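PDB 4AWT: SYE1 from Shewanella oneidensis, which binds FMN and probably reduces carbon-carbon double bonds with NAD(P)H as electron donor, as Old Yellow Enzyme relatives do. Local coordinates for residues Gly67-Pro72 with Lys130-Asn135. The protein carries 1 engineered substitution. Sequence-based numbering, arbitrary orientation.
Sequences GYAWTP and KVFVDN. With BOG (octyl beta-D-glucopyranoside), chain D.
The carbonyl O of Gly67 meets the branch of Val131, 3.3 Å from its CB, with CG1 and CG2 a little farther off. Next comes Tyr68, whose side chain meets two residues of the strand at different points: CE2 touches Val131 CG1 at 3.6 Å, while CB lies over a face of the Phe132 ring as a CH-pi contact, 4.0 Å from the ring centroid. Phe132 turns its CG into the space between its own N and carbonyl carbon (chi1 57°), which brings the ring back over the 67-72 loop; the two aromatic planes meet obliquely, at 57°. The phenol OH hydrogen-bonds Tyr186, and a water 2.6 Å from Tyr68 OH donates to Lys130 O, bridging the two segments. In this FMN-binding TIM barrel, 67-72 belongs to the loop between barrel strand 53-60 and helix 77-92, whereas strand 130-133 pairs antiparallel with 141-144 in a small two-stranded sheet outside the barrel. The side chain of Tyr68 comes to about 7 Å from the bound FMN, and O2 of the octyl glucoside sits over one face of its ring. Ala69 N donates to Phe132 O (3.1 Å), approaching from above the carbonyl plane; Asn112 also bonds this oxygen. Ala69 CB packs against the backbone of Val133 and Asp134 and lies over the centre of the Trp70 ring. Trp70, the third residue of the type II turn Tyr68-Thr71, directs NE1 in its ring plane to Asp134 OD2, 2.9 Å away, entering from above the carboxylate plane; OD1 of the same carboxylate accepts from Gly136 N.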
loop_
_atom_site.group_PDB
_atom_site.type_symbol
_atom_site.label_atom_id
_atom_site.label_comp_id
_atom_site.label_asym_id
_atom_site.label_seq_id
_atom_site.Cartn_x
_atom_site.Cartn_y
_atom_site.Cartn_z
ATOM N N GLY A 67 6.122 9.758 -5.489
ATOM C CA GLY A 67 7.403 9.168 -5.767
ATOM C C GLY A 67 7.715 8.802 -7.188
ATOM O O GLY A 67 8.880 8.640 -7.530
ATOM N N TYR A 68 6.666 8.601 -7.995
ATOM C CA TYR A 68 6.767 7.986 -9.298
ATOM C C TYR A 68 5.897 8.739 -10.259
ATOM O O TYR A 68 4.813 9.197 -9.905
ATOM C CB TYR A 68 6.356 6.492 -9.245
ATOM C CG TYR A 68 7.154 5.725 -8.223
ATOM C CD1 TYR A 68 6.733 5.707 -6.886
ATOM C CD2 TYR A 68 8.305 5.040 -8.551
ATOM C CE1 TYR A 68 7.463 5.066 -5.911
ATOM C CE2 TYR A 68 9.024 4.358 -7.584
ATOM C CZ TYR A 68 8.614 4.395 -6.254
ATOM O OH TYR A 68 9.289 3.765 -5.258
ATOM N N ALA A 69 6.327 8.797 -11.532
ATOM C CA ALA A 69 5.537 9.497 -12.519
ATOM C C ALA A 69 4.146 8.868 -12.639
ATOM O O ALA A 69 3.962 7.663 -12.604
ATOM C CB ALA A 69 6.213 9.444 -13.874
ATOM N N TRP A 70 3.165 9.744 -12.834
ATOM C CA TRP A 70 1.830 9.376 -13.321
ATOM C C TRP A 70 1.041 8.543 -12.308
ATOM O O TRP A 70 0.095 7.846 -12.703
ATOM C CB TRP A 70 1.834 8.680 -14.692
ATOM C CG TRP A 70 2.787 9.305 -15.682
ATOM C CD1 TRP A 70 2.834 10.641 -16.042
ATOM C CD2 TRP A 70 3.811 8.635 -16.398
ATOM N NE1 TRP A 70 3.823 10.815 -16.962
ATOM C CE2 TRP A 70 4.455 9.601 -17.194
ATOM C CE3 TRP A 70 4.242 7.318 -16.430
ATOM C CZ2 TRP A 70 5.511 9.253 -18.012
ATOM C CZ3 TRP A 70 5.286 6.968 -17.237
ATOM C CH2 TRP A 70 5.918 7.936 -18.023
ATOM N N THR A 71 1.371 8.603 -11.024
ATOM C CA THR A 71 0.539 7.960 -10.027
ATOM C C THR A 71 -0.630 8.852 -9.683
ATOM O O THR A 71 -0.526 10.102 -9.688
ATOM C CB THR A 71 1.344 7.554 -8.780
ATOM O OG1 THR A 71 1.884 8.721 -8.118
ATOM C CG2 THR A 71 2.513 6.680 -9.150
ATOM N N PRO A 72 -1.802 8.288 -9.401
ATOM C CA PRO A 72 -2.982 9.096 -9.136
ATOM C C PRO A 72 -2.943 9.712 -7.771
ATOM O O PRO A 72 -2.584 9.052 -6.797
ATOM C CB PRO A 72 -4.129 8.052 -9.191
ATOM C CG PRO A 72 -3.442 6.762 -8.737
ATOM C CD PRO A 72 -2.069 6.835 -9.380
ATOM N N LYS A 130 16.103 3.525 -6.872
ATOM C CA LYS A 130 15.694 4.353 -8.007
ATOM C C LYS A 130 14.149 4.497 -7.973
ATOM O O LYS A 130 13.429 3.603 -7.534
ATOM C CB LYS A 130 16.135 3.770 -9.326
ATOM C CG LYS A 130 17.662 3.705 -9.443
ATOM C CD LYS A 130 18.164 3.268 -10.812
ATOM C CE LYS A 130 19.702 3.179 -10.799
ATOM N NZ LYS A 130 20.202 2.618 -12.095
ATOM N N VAL A 131 13.719 5.605 -8.497
ATOM C CA VAL A 131 12.331 5.855 -8.862
ATOM C C VAL A 131 12.283 6.120 -10.366
ATOM O O VAL A 131 13.266 5.909 -11.063
ATOM C CB VAL A 131 11.674 6.963 -8.033
ATOM C CG1 VAL A 131 11.684 6.570 -6.554
ATOM C CG2 VAL A 131 12.335 8.285 -8.251
ATOM N N PHE A 132 11.122 6.546 -10.872
ATOM C CA PHE A 132 11.073 6.916 -12.269
ATOM C C PHE A 132 10.289 8.233 -12.382
ATOM O O PHE A 132 9.405 8.539 -11.581
ATOM C CB PHE A 132 10.542 5.826 -13.194
ATOM C CG PHE A 132 9.144 5.301 -12.872
ATOM C CD1 PHE A 132 8.014 5.985 -13.249
ATOM C CD2 PHE A 132 9.001 4.101 -12.192
ATOM C CE1 PHE A 132 6.739 5.485 -12.969
ATOM C CE2 PHE A 132 7.758 3.608 -11.936
ATOM C CZ PHE A 132 6.618 4.272 -12.315
ATOM N N VAL A 133 10.634 8.959 -13.431
ATOM C CA VAL A 133 10.098 10.276 -13.725
ATOM C C VAL A 133 9.623 10.297 -15.142
ATOM O O VAL A 133 9.940 9.444 -15.964
ATOM C CB VAL A 133 11.171 11.377 -13.488
ATOM C CG1 VAL A 133 11.680 11.383 -12.059
ATOM C CG2 VAL A 133 12.283 11.241 -14.513
ATOM N N ASP A 134 8.820 11.302 -15.455
ATOM C CA ASP A 134 8.424 11.620 -16.847
ATOM C C ASP A 134 9.524 12.409 -17.500
ATOM O O ASP A 134 9.858 13.504 -16.998
ATOM C CB ASP A 134 7.132 12.444 -16.741
ATOM C CG ASP A 134 6.444 12.835 -18.042
ATOM O OD1 ASP A 134 7.090 12.670 -19.076
ATOM O OD2 ASP A 134 5.222 13.203 -17.979
ATOM N N ASN A 135 10.102 11.825 -18.531
ATOM C CA ASN A 135 11.191 12.520 -19.199
ATOM C C ASN A 135 10.654 13.101 -20.513
ATOM O O ASN A 135 11.483 13.478 -21.353
ATOM C CB ASN A 135 12.373 11.615 -19.467
ATOM C CG ASN A 135 11.925 10.399 -20.262
ATOM O OD1 ASN A 135 10.912 10.359 -20.965
ATOM N ND2 ASN A 135 12.769 9.375 -20.139
HETATM C C1 BOG D . 8.267 0.224 -7.568
HETATM O O1 BOG D . 8.779 -0.428 -8.698
HETATM C C2 BOG D . 6.846 0.652 -7.751
HETATM O O2 BOG D . 6.722 1.632 -8.760
HETATM C C3 BOG D . 6.246 1.266 -6.476
HETATM O O3 BOG D . 4.863 1.437 -6.618
HETATM C C4 BOG D . 6.444 0.257 -5.336
HETATM O O4 BOG D . 5.981 0.825 -4.157
HETATM C C5 BOG D . 7.896 -0.189 -5.207
HETATM O O5 BOG D . 8.257 -0.737 -6.459
HETATM C C6 BOG D . 8.080 -1.212 -4.116
HETATM O O6 BOG D . 9.474 -1.459 -4.054
HETATM C "C1'" BOG D . 10.178 -0.355 -8.839
HETATM C "C2'" BOG D . 10.725 -0.904 -10.153
HETATM C "C3'" BOG D . 10.168 -2.239 -10.541
HETATM C "C4'" BOG D . 10.856 -3.103 -11.592
HETATM C "C5'" BOG D . 9.856 -3.335 -12.729
HETATM C "C6'" BOG D . 10.296 -2.594 -13.993
HETATM C "C7'" BOG D . 9.266 -2.813 -15.116
HETATM C "C8'" BOG D . 10.011 -2.559 -16.421
HETATM O O HOH W 1 11.383 2.473 -6.088
#